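Local coordinates for benzoylformate decarboxylase (Mycobacterium smegmatis, PDB 4Q9D), which belongs to the thiamine pyrophosphate enzymes, with a Rossmann-like central domain between two cofactor-binding domains, and holds a magnesium ion, at residues A199-M204 with A266-V271; E225-P230 with E327-P332; P247-P252 with K339-Q344; Q262-Y267 with Y288-T293; V270-A275 with T293-I298. All blocks are in the same frame, centred on the assembly; numbering follows the deposited sequence.

Contact 1 of 5, residues A199-M204 with A266-V271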
# COMPACT_ATOMS: atom_id res chain seq x y z
N ALA B 199 10.67 -23.79 38.38
CA ALA B 199 12.06 -23.62 38.75
C ALA B 199 12.39 -22.24 39.29
O ALA B 199 13.45 -22.05 39.87
CB ALA B 199 12.96 -23.92 37.57
N ALA B 200 11.52 -21.26 39.06
CA ALA B 200 11.82 -19.90 39.53
C ALA B 200 11.85 -19.83 41.06
O ALA B 200 11.04 -20.47 41.73
CB ALA B 200 10.79 -18.90 38.98
N LYS B 201 12.74 -19.02 41.61
CA LYS B 201 12.73 -18.80 43.05
C LYS B 201 11.90 -17.58 43.39
O LYS B 201 11.26 -17.54 44.43
CB LYS B 201 14.15 -18.59 43.57
CG LYS B 201 15.12 -19.71 43.20
CD LYS B 201 14.69 -21.03 43.79
CE LYS B 201 15.78 -22.08 43.64
NZ LYS B 201 15.37 -23.37 44.30
N HIS B 202 11.94 -16.57 42.51
CA HIS B 202 11.26 -15.30 42.75
C HIS B 202 10.53 -14.86 41.48
O HIS B 202 10.98 -13.94 40.78
CB HIS B 202 12.27 -14.22 43.15
CG HIS B 202 13.09 -14.57 44.36
ND1 HIS B 202 12.61 -14.43 45.64
CD2 HIS B 202 14.36 -15.04 44.47
CE1 HIS B 202 13.55 -14.81 46.50
NE2 HIS B 202 14.61 -15.18 45.82
N PRO B 203 9.41 -15.52 41.15
CA PRO B 203 8.70 -15.16 39.93
C PRO B 203 7.82 -13.93 40.14
O PRO B 203 7.47 -13.57 41.26
CB PRO B 203 7.84 -16.38 39.66
CG PRO B 203 7.57 -16.96 41.01
CD PRO B 203 8.79 -16.66 41.85
N MET B 204 7.47 -13.28 39.04
CA MET B 204 6.47 -12.23 39.07
C MET B 204 5.52 -12.43 37.90
O MET B 204 5.94 -12.85 36.81
CB MET B 204 7.15 -10.84 39.00
CG MET B 204 6.16 -9.68 39.09
SD MET B 204 5.69 -9.05 37.43
CE MET B 204 7.24 -8.24 37.02
N ALA B 266 14.26 -7.46 40.92
CA ALA B 266 14.13 -8.29 42.12
C ALA B 266 13.72 -9.71 41.79
O ALA B 266 13.77 -10.58 42.65
CB ALA B 266 13.08 -7.69 43.06
N TYR B 267 13.25 -9.96 40.56
CA TYR B 267 12.70 -11.26 40.21
C TYR B 267 13.62 -12.05 39.31
O TYR B 267 14.35 -11.48 38.51
CB TYR B 267 11.31 -11.10 39.58
CG TYR B 267 10.39 -10.27 40.45
CD1 TYR B 267 9.89 -10.78 41.65
CD2 TYR B 267 10.06 -8.96 40.10
CE1 TYR B 267 9.05 -10.03 42.47
CE2 TYR B 267 9.22 -8.19 40.91
CZ TYR B 267 8.73 -8.73 42.09
OH TYR B 267 7.90 -7.98 42.89
N ASP B 268 13.61 -13.38 39.43
CA ASP B 268 14.42 -14.17 38.53
C ASP B 268 13.63 -14.58 37.28
O ASP B 268 14.23 -15.02 36.29
CB ASP B 268 15.10 -15.38 39.24
CG ASP B 268 14.09 -16.39 39.83
OD1 ASP B 268 12.91 -16.08 40.02
OD2 ASP B 268 14.51 -17.54 40.12
N LEU B 269 12.29 -14.45 37.33
CA LEU B 269 11.45 -14.79 36.18
C LEU B 269 10.19 -13.92 36.13
O LEU B 269 9.46 -13.80 37.13
CB LEU B 269 11.03 -16.26 36.22
CG LEU B 269 10.09 -16.70 35.09
CD1 LEU B 269 10.85 -16.76 33.77
CD2 LEU B 269 9.46 -18.06 35.41
N VAL B 270 9.96 -13.28 34.98
CA VAL B 270 8.72 -12.52 34.75
C VAL B 270 7.83 -13.32 33.80
O VAL B 270 8.26 -13.71 32.70
CB VAL B 270 9.01 -11.11 34.19
CG1 VAL B 270 7.68 -10.33 34.05
CG2 VAL B 270 9.95 -10.38 35.13
N VAL B 271 6.62 -13.60 34.24
CA VAL B 271 5.65 -14.28 33.40
C VAL B 271 4.61 -13.28 32.89
O VAL B 271 3.81 -12.77 33.67
CB VAL B 271 4.95 -15.39 34.16
CG1 VAL B 271 3.99 -16.11 33.23
CG2 VAL B 271 6.01 -16.37 34.75

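Contact 2 of 5, residues E225-P230 with E327-P332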
# COMPACT_ATOMS: atom_id res chain seq x y z
N GLU B 225 -3.18 -17.13 42.41
CA GLU B 225 -3.22 -17.59 43.80
C GLU B 225 -2.40 -18.87 44.04
O GLU B 225 -1.69 -18.97 45.02
CB GLU B 225 -4.67 -17.76 44.28
CG GLU B 225 -5.36 -16.41 44.52
CD GLU B 225 -6.78 -16.58 45.01
OE1 GLU B 225 -7.21 -17.74 45.07
OE2 GLU B 225 -7.45 -15.56 45.32
N LYS B 226 -2.46 -19.81 43.11
CA LYS B 226 -1.56 -20.95 43.17
C LYS B 226 -0.09 -20.57 43.08
O LYS B 226 0.74 -21.07 43.84
CB LYS B 226 -1.87 -21.97 42.10
CG LYS B 226 -1.02 -23.23 42.23
CD LYS B 226 -1.63 -24.34 41.38
CE LYS B 226 -0.82 -25.64 41.48
NZ LYS B 226 -1.50 -26.73 40.74
N LEU B 227 0.25 -19.72 42.13
CA LEU B 227 1.66 -19.35 41.98
C LEU B 227 2.19 -18.55 43.19
O LEU B 227 3.34 -18.71 43.58
CB LEU B 227 1.86 -18.56 40.70
CG LEU B 227 3.28 -18.08 40.43
CD1 LEU B 227 4.22 -19.28 40.33
CD2 LEU B 227 3.34 -17.21 39.17
N GLY B 228 1.34 -17.70 43.77
CA GLY B 228 1.71 -16.96 44.97
C GLY B 228 2.64 -15.78 44.71
O GLY B 228 3.20 -15.21 45.65
N ALA B 229 2.81 -15.41 43.44
CA ALA B 229 3.74 -14.32 43.09
C ALA B 229 3.02 -12.97 43.07
O ALA B 229 1.79 -12.91 42.98
CB ALA B 229 4.42 -14.61 41.72
N PRO B 230 3.77 -11.87 43.16
CA PRO B 230 3.11 -10.58 42.96
C PRO B 230 2.57 -10.49 41.54
O PRO B 230 3.20 -11.01 40.61
CB PRO B 230 4.23 -9.56 43.15
CG PRO B 230 5.51 -10.33 43.15
CD PRO B 230 5.20 -11.74 43.51
N GLU B 327 -3.17 -26.15 36.27
CA GLU B 327 -3.00 -27.59 36.36
C GLU B 327 -1.56 -28.04 36.25
O GLU B 327 -1.18 -28.97 36.92
CB GLU B 327 -3.86 -28.31 35.32
CG GLU B 327 -5.33 -28.12 35.61
CD GLU B 327 -6.22 -28.53 34.45
OE1 GLU B 327 -5.68 -28.87 33.37
OE2 GLU B 327 -7.46 -28.50 34.62
N LEU B 328 -0.74 -27.36 35.44
CA LEU B 328 0.63 -27.84 35.20
C LEU B 328 1.64 -27.47 36.28
O LEU B 328 2.56 -28.23 36.53
CB LEU B 328 1.18 -27.40 33.84
CG LEU B 328 0.46 -27.86 32.57
CD1 LEU B 328 0.89 -26.97 31.40
CD2 LEU B 328 0.81 -29.29 32.26
N ILE B 329 1.51 -26.28 36.88
CA ILE B 329 2.54 -25.88 37.84
C ILE B 329 2.41 -26.58 39.22
O ILE B 329 1.31 -26.96 39.65
CB ILE B 329 2.63 -24.33 38.03
CG1 ILE B 329 1.39 -23.79 38.72
CG2 ILE B 329 2.88 -23.60 36.70
CD1 ILE B 329 1.65 -22.48 39.45
N ASP B 330 3.54 -26.73 39.89
CA ASP B 330 3.59 -27.19 41.27
C ASP B 330 3.06 -26.11 42.19
O ASP B 330 3.21 -24.92 41.91
CB ASP B 330 5.04 -27.46 41.66
CG ASP B 330 5.63 -28.60 40.89
OD1 ASP B 330 4.84 -29.50 40.50
OD2 ASP B 330 6.87 -28.60 40.67
N THR B 331 2.45 -26.53 43.29
CA THR B 331 2.21 -25.61 44.40
C THR B 331 3.58 -25.24 45.00
O THR B 331 4.38 -26.12 45.34
CB THR B 331 1.30 -26.26 45.45
OG1 THR B 331 0.03 -26.54 44.86
CG2 THR B 331 1.10 -25.33 46.62
N PRO B 332 3.88 -23.94 45.05
CA PRO B 332 5.22 -23.54 45.52
C PRO B 332 5.35 -23.92 46.98
O PRO B 332 4.35 -23.92 47.71
CB PRO B 332 5.21 -22.02 45.37
CG PRO B 332 4.07 -21.72 44.42
CD PRO B 332 3.05 -22.79 44.69

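Contact 3 of 5, residues P247-P252 with K339-Q344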
# COMPACT_ATOMS: atom_id res chain seq x y z
N PRO B 247 -4.70 -9.27 47.47
CA PRO B 247 -3.48 -9.21 48.29
C PRO B 247 -2.22 -9.36 47.44
O PRO B 247 -1.17 -8.85 47.82
CB PRO B 247 -3.60 -10.42 49.24
CG PRO B 247 -5.08 -10.79 49.21
CD PRO B 247 -5.60 -10.38 47.87
N LEU B 248 -2.32 -10.07 46.31
CA LEU B 248 -1.15 -10.25 45.46
C LEU B 248 -0.90 -9.08 44.50
O LEU B 248 0.14 -9.03 43.84
CB LEU B 248 -1.25 -11.55 44.68
CG LEU B 248 -1.13 -12.88 45.44
CD1 LEU B 248 -1.28 -14.02 44.44
CD2 LEU B 248 0.19 -13.00 46.18
N TYR B 249 -1.85 -8.15 44.40
CA TYR B 249 -1.76 -7.09 43.38
C TYR B 249 -0.63 -6.12 43.67
O TYR B 249 -0.55 -5.57 44.75
CB TYR B 249 -3.07 -6.33 43.26
CG TYR B 249 -3.11 -5.26 42.18
CD1 TYR B 249 -2.87 -5.57 40.83
CD2 TYR B 249 -3.45 -3.97 42.49
CE1 TYR B 249 -2.95 -4.61 39.86
CE2 TYR B 249 -3.52 -2.99 41.54
CZ TYR B 249 -3.28 -3.31 40.22
OH TYR B 249 -3.38 -2.31 39.30
N ALA B 250 0.24 -5.92 42.69
CA ALA B 250 1.33 -5.01 42.85
C ALA B 250 1.21 -3.74 41.99
O ALA B 250 2.17 -2.96 41.87
CB ALA B 250 2.66 -5.73 42.57
N GLY B 251 0.05 -3.55 41.37
CA GLY B 251 -0.19 -2.34 40.61
C GLY B 251 0.36 -2.41 39.19
O GLY B 251 0.98 -3.40 38.81
N PRO B 252 0.14 -1.36 38.40
CA PRO B 252 0.63 -1.31 37.02
C PRO B 252 2.15 -1.23 36.98
O PRO B 252 2.77 -0.65 37.85
CB PRO B 252 0.01 -0.02 36.47
CG PRO B 252 -0.22 0.83 37.70
CD PRO B 252 -0.62 -0.15 38.77
N LYS B 339 5.09 -8.18 49.59
CA LYS B 339 4.84 -6.97 50.36
C LYS B 339 3.56 -6.33 49.85
O LYS B 339 3.44 -6.09 48.66
CB LYS B 339 6.02 -6.02 50.15
CG LYS B 339 5.89 -4.61 50.73
CD LYS B 339 7.22 -3.84 50.54
CE LYS B 339 7.20 -2.46 51.18
NZ LYS B 339 6.00 -1.67 50.76
N PRO B 340 2.59 -6.08 50.74
CA PRO B 340 1.32 -5.51 50.29
C PRO B 340 1.47 -4.16 49.55
O PRO B 340 2.38 -3.37 49.85
CB PRO B 340 0.53 -5.34 51.59
CG PRO B 340 1.08 -6.40 52.46
CD PRO B 340 2.56 -6.39 52.17
N LEU B 341 0.60 -3.94 48.56
CA LEU B 341 0.58 -2.68 47.83
C LEU B 341 -0.11 -1.64 48.71
O LEU B 341 -1.22 -1.85 49.17
CB LEU B 341 -0.25 -2.83 46.55
CG LEU B 341 -0.45 -1.51 45.82
CD1 LEU B 341 0.91 -1.04 45.35
CD2 LEU B 341 -1.41 -1.68 44.64
N VAL B 342 0.53 -0.50 48.91
CA VAL B 342 -0.07 0.54 49.74
C VAL B 342 -0.30 1.80 48.91
O VAL B 342 0.64 2.38 48.39
CB VAL B 342 0.81 0.88 50.99
CG1 VAL B 342 0.23 2.09 51.75
CG2 VAL B 342 0.95 -0.37 51.91
N ARG B 343 -1.55 2.20 48.79
CA ARG B 343 -1.89 3.44 48.09
C ARG B 343 -1.69 4.64 49.01
O ARG B 343 -2.20 4.69 50.14
CB ARG B 343 -3.34 3.40 47.60
CG ARG B 343 -3.56 2.42 46.48
CD ARG B 343 -5.04 2.11 46.28
NE ARG B 343 -5.25 1.21 45.15
CZ ARG B 343 -5.14 -0.11 45.21
NH1 ARG B 343 -4.83 -0.69 46.37
NH2 ARG B 343 -5.35 -0.86 44.14
N GLN B 344 -0.94 5.62 48.53
CA GLN B 344 -0.75 6.83 49.28
C GLN B 344 -2.04 7.64 49.25
O GLN B 344 -2.17 8.57 48.45
CB GLN B 344 0.42 7.62 48.71
CG GLN B 344 1.75 6.85 48.79
CD GLN B 344 2.16 6.51 50.22
OE1 GLN B 344 2.27 7.40 51.07
NE2 GLN B 344 2.38 5.22 50.50
O HOH W 1 -0.53 -6.11 47.43

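Contact 4 of 5, residues Q262-Y267 with Y288-T293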
# COMPACT_ATOMS: atom_id res chain seq x y z
N GLN B 262 14.11 -1.68 36.59
CA GLN B 262 14.21 -1.61 38.04
C GLN B 262 13.09 -2.36 38.75
O GLN B 262 13.32 -2.97 39.78
CB GLN B 262 14.26 -0.14 38.53
CG GLN B 262 15.49 0.60 38.05
CD GLN B 262 15.50 2.09 38.48
OE1 GLN B 262 14.76 2.50 39.36
NE2 GLN B 262 16.35 2.87 37.83
N ALA B 263 11.88 -2.35 38.19
CA ALA B 263 10.77 -3.05 38.86
C ALA B 263 10.91 -4.57 38.78
O ALA B 263 10.43 -5.28 39.66
CB ALA B 263 9.42 -2.61 38.30
N VAL B 264 11.53 -5.07 37.73
CA VAL B 264 11.61 -6.53 37.59
C VAL B 264 12.95 -7.11 38.09
O VAL B 264 13.08 -8.33 38.17
CB VAL B 264 11.35 -7.01 36.13
CG1 VAL B 264 10.04 -6.37 35.53
CG2 VAL B 264 12.57 -6.72 35.28
N SER B 265 13.92 -6.26 38.42
CA SER B 265 15.26 -6.74 38.81
C SER B 265 15.28 -7.60 40.08
O SER B 265 16.19 -8.40 40.28
CB SER B 265 16.23 -5.58 38.96
OG SER B 265 15.75 -4.73 39.97
N ALA B 266 14.26 -7.46 40.92
CA ALA B 266 14.13 -8.29 42.12
C ALA B 266 13.72 -9.71 41.79
O ALA B 266 13.77 -10.58 42.65
CB ALA B 266 13.08 -7.69 43.06
N TYR B 267 13.25 -9.96 40.56
CA TYR B 267 12.70 -11.26 40.21
C TYR B 267 13.62 -12.05 39.31
O TYR B 267 14.35 -11.48 38.51
CB TYR B 267 11.31 -11.10 39.58
CG TYR B 267 10.39 -10.27 40.45
CD1 TYR B 267 9.89 -10.78 41.65
CD2 TYR B 267 10.06 -8.96 40.10
CE1 TYR B 267 9.05 -10.03 42.47
CE2 TYR B 267 9.22 -8.19 40.91
CZ TYR B 267 8.73 -8.73 42.09
OH TYR B 267 7.90 -7.98 42.89
N TYR B 288 16.09 -3.59 28.45
CA TYR B 288 14.76 -4.18 28.39
C TYR B 288 14.56 -5.13 29.56
O TYR B 288 13.53 -5.09 30.24
CB TYR B 288 14.54 -4.89 27.05
CG TYR B 288 14.44 -3.92 25.90
CD1 TYR B 288 13.43 -2.97 25.88
CD2 TYR B 288 15.36 -3.94 24.85
CE1 TYR B 288 13.31 -2.05 24.85
CE2 TYR B 288 15.24 -3.01 23.78
CZ TYR B 288 14.21 -2.08 23.80
OH TYR B 288 14.09 -1.13 22.81
N LEU B 289 15.55 -5.99 29.78
CA LEU B 289 15.53 -6.95 30.88
C LEU B 289 16.89 -6.96 31.51
O LEU B 289 17.88 -7.21 30.84
CB LEU B 289 15.34 -8.37 30.37
CG LEU B 289 14.05 -9.15 30.43
CD1 LEU B 289 14.37 -10.63 30.15
CD2 LEU B 289 13.32 -8.95 31.72
N PRO B 290 16.94 -6.75 32.82
CA PRO B 290 18.24 -6.83 33.51
C PRO B 290 18.77 -8.28 33.59
O PRO B 290 17.98 -9.22 33.78
CB PRO B 290 17.92 -6.32 34.92
CG PRO B 290 16.43 -6.65 35.10
CD PRO B 290 15.81 -6.53 33.74
N GLU B 291 20.08 -8.43 33.43
CA GLU B 291 20.75 -9.72 33.61
C GLU B 291 20.34 -10.40 34.91
O GLU B 291 20.19 -9.76 35.94
CB GLU B 291 22.27 -9.53 33.57
CG GLU B 291 23.04 -10.84 33.53
CD GLU B 291 24.54 -10.62 33.60
OE1 GLU B 291 25.02 -10.14 34.65
OE2 GLU B 291 25.23 -10.91 32.60
N GLY B 292 20.09 -11.70 34.84
CA GLY B 292 19.56 -12.39 36.01
C GLY B 292 18.04 -12.51 36.03
O GLY B 292 17.47 -13.24 36.86
N THR B 293 17.36 -11.80 35.13
CA THR B 293 15.90 -11.92 35.07
C THR B 293 15.49 -12.51 33.73
O THR B 293 15.79 -11.93 32.69
CB THR B 293 15.20 -10.56 35.24
OG1 THR B 293 15.59 -9.98 36.49
CG2 THR B 293 13.69 -10.74 35.22

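Contact 5 of 5, residues V270-A275 with T293-I298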
# COMPACT_ATOMS: atom_id res chain seq x y z
N VAL B 270 9.96 -13.28 34.98
CA VAL B 270 8.72 -12.52 34.75
C VAL B 270 7.83 -13.32 33.80
O VAL B 270 8.26 -13.71 32.70
CB VAL B 270 9.01 -11.11 34.19
CG1 VAL B 270 7.68 -10.33 34.05
CG2 VAL B 270 9.95 -10.38 35.13
N VAL B 271 6.62 -13.60 34.24
CA VAL B 271 5.65 -14.28 33.40
C VAL B 271 4.61 -13.28 32.89
O VAL B 271 3.81 -12.77 33.67
CB VAL B 271 4.95 -15.39 34.16
CG1 VAL B 271 3.99 -16.11 33.23
CG2 VAL B 271 6.01 -16.37 34.75
N VAL B 272 4.64 -12.99 31.60
CA VAL B 272 3.75 -11.98 31.04
C VAL B 272 2.63 -12.60 30.22
O VAL B 272 2.88 -13.18 29.14
CB VAL B 272 4.52 -10.99 30.14
CG1 VAL B 272 3.56 -9.93 29.62
CG2 VAL B 272 5.69 -10.36 30.94
N VAL B 273 1.41 -12.48 30.71
CA VAL B 273 0.26 -13.11 30.07
C VAL B 273 -0.67 -12.03 29.62
O VAL B 273 -1.19 -11.28 30.43
CB VAL B 273 -0.50 -14.08 31.02
CG1 VAL B 273 -1.63 -14.77 30.28
CG2 VAL B 273 0.45 -15.12 31.61
N GLY B 274 -0.88 -11.92 28.31
CA GLY B 274 -1.89 -10.98 27.85
C GLY B 274 -1.58 -9.51 27.92
O GLY B 274 -2.49 -8.68 27.80
N ALA B 275 -0.29 -9.20 28.10
CA ALA B 275 0.24 -7.82 28.04
C ALA B 275 1.39 -7.81 27.04
O ALA B 275 2.02 -8.84 26.80
CB ALA B 275 0.76 -7.35 29.44
N THR B 293 17.36 -11.80 35.13
CA THR B 293 15.90 -11.92 35.07
C THR B 293 15.49 -12.51 33.73
O THR B 293 15.79 -11.93 32.69
CB THR B 293 15.20 -10.56 35.24
OG1 THR B 293 15.59 -9.98 36.49
CG2 THR B 293 13.69 -10.74 35.22
N ASP B 294 14.84 -13.67 33.75
CA ASP B 294 14.31 -14.25 32.50
C ASP B 294 12.86 -13.82 32.29
O ASP B 294 12.18 -13.40 33.24
CB ASP B 294 14.38 -15.77 32.52
CG ASP B 294 15.82 -16.30 32.46
OD1 ASP B 294 16.71 -15.63 31.90
OD2 ASP B 294 16.04 -17.42 32.96
N LEU B 295 12.37 -13.94 31.05
CA LEU B 295 10.98 -13.59 30.72
C LEU B 295 10.26 -14.61 29.82
O LEU B 295 10.84 -15.13 28.87
CB LEU B 295 10.90 -12.18 30.12
CG LEU B 295 9.51 -11.54 29.85
CD1 LEU B 295 9.62 -10.02 29.91
CD2 LEU B 295 8.97 -11.95 28.47
N LEU B 296 9.02 -14.93 30.17
CA LEU B 296 8.13 -15.73 29.34
C LEU B 296 6.95 -14.84 28.95
O LEU B 296 6.46 -14.05 29.77
CB LEU B 296 7.58 -16.93 30.12
CG LEU B 296 8.63 -17.95 30.60
CD1 LEU B 296 7.98 -18.96 31.55
CD2 LEU B 296 9.25 -18.64 29.42
N GLN B 297 6.46 -14.99 27.72
CA GLN B 297 5.34 -14.19 27.22
C GLN B 297 4.29 -15.11 26.62
O GLN B 297 4.61 -16.01 25.85
CB GLN B 297 5.81 -13.18 26.19
CG GLN B 297 4.70 -12.30 25.58
CD GLN B 297 5.20 -11.43 24.42
OE1 GLN B 297 6.30 -11.64 23.90
NE2 GLN B 297 4.40 -10.45 24.02
N ILE B 298 3.02 -14.88 26.96
CA ILE B 298 1.93 -15.67 26.41
C ILE B 298 0.92 -14.66 25.88
O ILE B 298 0.47 -13.81 26.62
CB ILE B 298 1.25 -16.58 27.48
CG1 ILE B 298 2.24 -17.65 27.98
CG2 ILE B 298 -0.01 -17.17 26.95
CD1 ILE B 298 1.68 -18.49 29.12
O HOH W 2 1.93 -9.75 24.49

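Contact 1 of 5, residues A199-M204 with A266-V271
The Tyr267 ring has Met204 over one face, with Met204 CB 3.5 Å above the plane of the Tyr267 ring and near its centre. This is a CH-pi contact, 11° off the ring normal. At the ring edge, in plane, lies His202 O. A second flat group is the carboxylate of Asp268. Asp268 OD2 uses its syn lone pair to take Lys201 N at 2.7 Å, along an almost straight N-H. Asp268 OD1 is met from above the carboxylate plane by His202 N, also at 2.7 Å. One aspartate therefore holds two successive backbone N-H groups of the turn that leads into strand 203-207. Asp268 CG sits between its own N and carbonyl carbon (chi1 62°), which lets the carboxylate face this turn. Asp268 N returns a bond to His202 O.

Met204 CG is anti to the backbone N (chi1 -177°), and the chain then bends. SD is oblique to the Tyr267 ring in a looser Met-aromatic contact. Met204 CE runs on to Val270 CG1 at 3.7 Å. On the opposite face of the sheet, Ala200 CB touches Leu269 CB at 3.8 Å, and Ile197 of helix 187-199 covers Leu269. Farther along, Met204 N binds Leu269 O at 2.8 Å and Val271 N binds Met204 O at 2.8 Å. These bonds set parallel pairs Pro203-Leu269 and Met204-Val270. They join the first and fourth strands of a sheet ordered 3-2-1-4-5-6, the central pair of a Rossmann-like fold.

Contact 2 of 5, residues E225-P230 with E327-P332
Pro332 packs on Lys226 and Leu227 at the C-terminal end of helix 217-227, in the Rossmann-like central domain. The partner segment starts at the end of helix 318-328, so the contact joins the end of one helix to the loop that leaves the other. The tight part is Pro332 against two carbonyls. Pro332 CD lies 3.0 Å from Lys226 O, and Pro332 CG lies 3.2 Å from Leu227 O. The proline ring thus sits against the last carbonyls of the helix. Leu227 O has a polar partner as well, Arg335. The Ile329 contact is moderate but buried: Ile329 CD1 reaches Leu227 CB at 4.1 Å, the two side chains roughly perpendicular. Leu227 also packs on Ile197 of helix 187-199. Gly228, with phi 76°, turns the chain out of the helix.

The other side is more exposed. Here Lys226 runs out fully extended. Lys226 and Ile329 run alongside in opposing senses, with Lys226 CG 3.9 Å from Ile329 CD1. Thr331, an exposed residue, crosses the chain near its tip: Thr331 OG1 is 3.6 Å from Lys226 CE. The ammonium group ends beside the C-terminal turn of helix 318-328, where the helix dipole would probably favour a positive charge. Its stronger bond goes to Thr326 O, and Lys226 NZ adds a weak one to Ile329 O at 3.0 Å.

Contact 3 of 5, residues P247-P252 with K339-Q344
Leu341 leans on Tyr249, and its side chain can be followed outward. Leu341 CB lies 3.3 Å from Tyr249 O. With chi1 at 174°, CG points away from the leucine's own N, which carries the branch forward beside the tyrosine so that the two side chains run in the same direction. Of the two methyls, Leu341 CD1 turns to Ala250 O at 4.2 Å. Leu341 CD2 touches Tyr249 CD2 at 3.7 Å, oblique to the ring, and comes 4.0 Å from Gly251 N. That same Gly251 N lies over the centre of one face of the Tyr249 ring.

Strand 249-252 is, within this chain, an outermost strand of the parallel sheet of the Rossmann-like central domain. Segment 339-344 has no regular structure and runs past this strand without a direct hydrogen bond to it. A water joins them instead: it accepts from Leu341 N at 2.7 Å and also bonds Tyr249 O and Pro247 O.

Arg343, two residues on, reaches the ring edge. Arg343 NH2 is 3.8 Å from Tyr249 CE2, near the ring plane, and guanidinium and ring lie 22° apart. Glu244 O takes NH2, Phe386 O takes NE, and the Phe386 ring adds a cation-pi contact from helix 382-388.

Contact 4 of 5, residues Q262-Y267 with Y288-T293
Two beta turns face each other, a type I turn from Val264 to Tyr267 and a type II turn from Pro290 to Thr293. The first is closed by Tyr267 N to Val264 O at 2.9 Å, the second by Thr293 N to Pro290 O at 3.0 Å. Gly292 takes the third position of the type II turn, with phi 94°.

The polar link is Thr293 OG1 to Tyr267 O, 2.8 Å long. The hydroxyl is the donor and comes nearly head-on to the carbonyl, with a C=O...donor angle of 170°. OG1 is anti to the carbonyl carbon of Thr293, beside its backbone N (chi1 -58°), which turns it toward Tyr267 O. Thr293 OG1 also lies 3.4 Å from Val264 O, a weak second link.

These turns belong to the Rossmann-like central domain. The first leads from helix 257-264 to strand 269-273, and the second leads into the next strand, 294-299. The contact thus ties together the approaches to two neighbouring strands of the parallel sheet.

Apolar packing fills the rest. Val264 CG2 presses on Pro290 CD at 3.6 Å, with the two side chains roughly perpendicular. Val264 CG2 reaches Leu289 CD2 more loosely, at 4.3 Å. Pro290 CG also rests near Ser265 CA. Ser265 turns its hydroxyl back to the helix: Ser265 OG donates to Gln262 O at 3.0 Å, from above that carbonyl plane. At the start of the second segment, Tyr288 packs on Val109 of the second subunit.

Contact 5 of 5, residues V270-A275 with T293-I298
Strands 269-273 and 294-299 are parallel neighbours in the six-stranded sheet of the central domain. Val270 pairs with Leu295, Val271 with Leu296, Val272 with Gln297 and Val273 with Ile298. The axes of the short segments 270-273 and 294-298 approach to 4.7 Å, with 12° between their directions. Five backbone hydrogen bonds form the ladder. Val270 N binds Asp294 O at 2.8 Å, and Leu296 N binds Val270 O. Val272 N binds Leu296 O, and Ile298 N binds Val272 O. Gly274 N to Ile298 O ends the series. Gly274 has a positive phi of 74°, and the chain leaves the strand there.

Val270, Val272, Leu295 and Gln297 share one face. Val272 CG2 meets Leu295 CD1 at 4.1 Å, and Val270 CG2 meets Thr293 CG2 at 3.8 Å. Gln297 stands fully extended from the sheet. Its NE2 has two acceptors to hold it, Arg304 O and a water.

Val271, Val273, Leu296 and Ile298 point to the other face. Val273 CG2 and Ile298 CD1 approach only to 4.4 Å, and both side chains pack on helix 318-328. Leu296 meets Phe193 and Ile197 of helix 187-199. At the exposed start of the strand, Asp294 forms a salt bridge with Arg196 of that helix. A buried, valine-rich parallel ladder with helices packed on it is typical of the core of a Rossmann-like alpha/beta sheet.

In the fold
From the N terminus, residues 199-204 open contact 1, which closes a loop at 266-271 and joins strands 203-207 and 269-273. Contacts 2 and 3 start within that loop, at 225-230 and 247-252, and close beyond it at 327-332 and 339-344. Each therefore crosses contact 1, and they cross each other. They bring the chain after helix 318-328 back to a helix end and to a strand outermost within this chain. Contacts 4 and 5 lie within the loops of contacts 2 and 3. They cross each other and share Thr293. Contact 4 ties the turns before two strands, and contact 5 pairs the strands. Contacts 1 and 5 extend one sheet through strand 269-273.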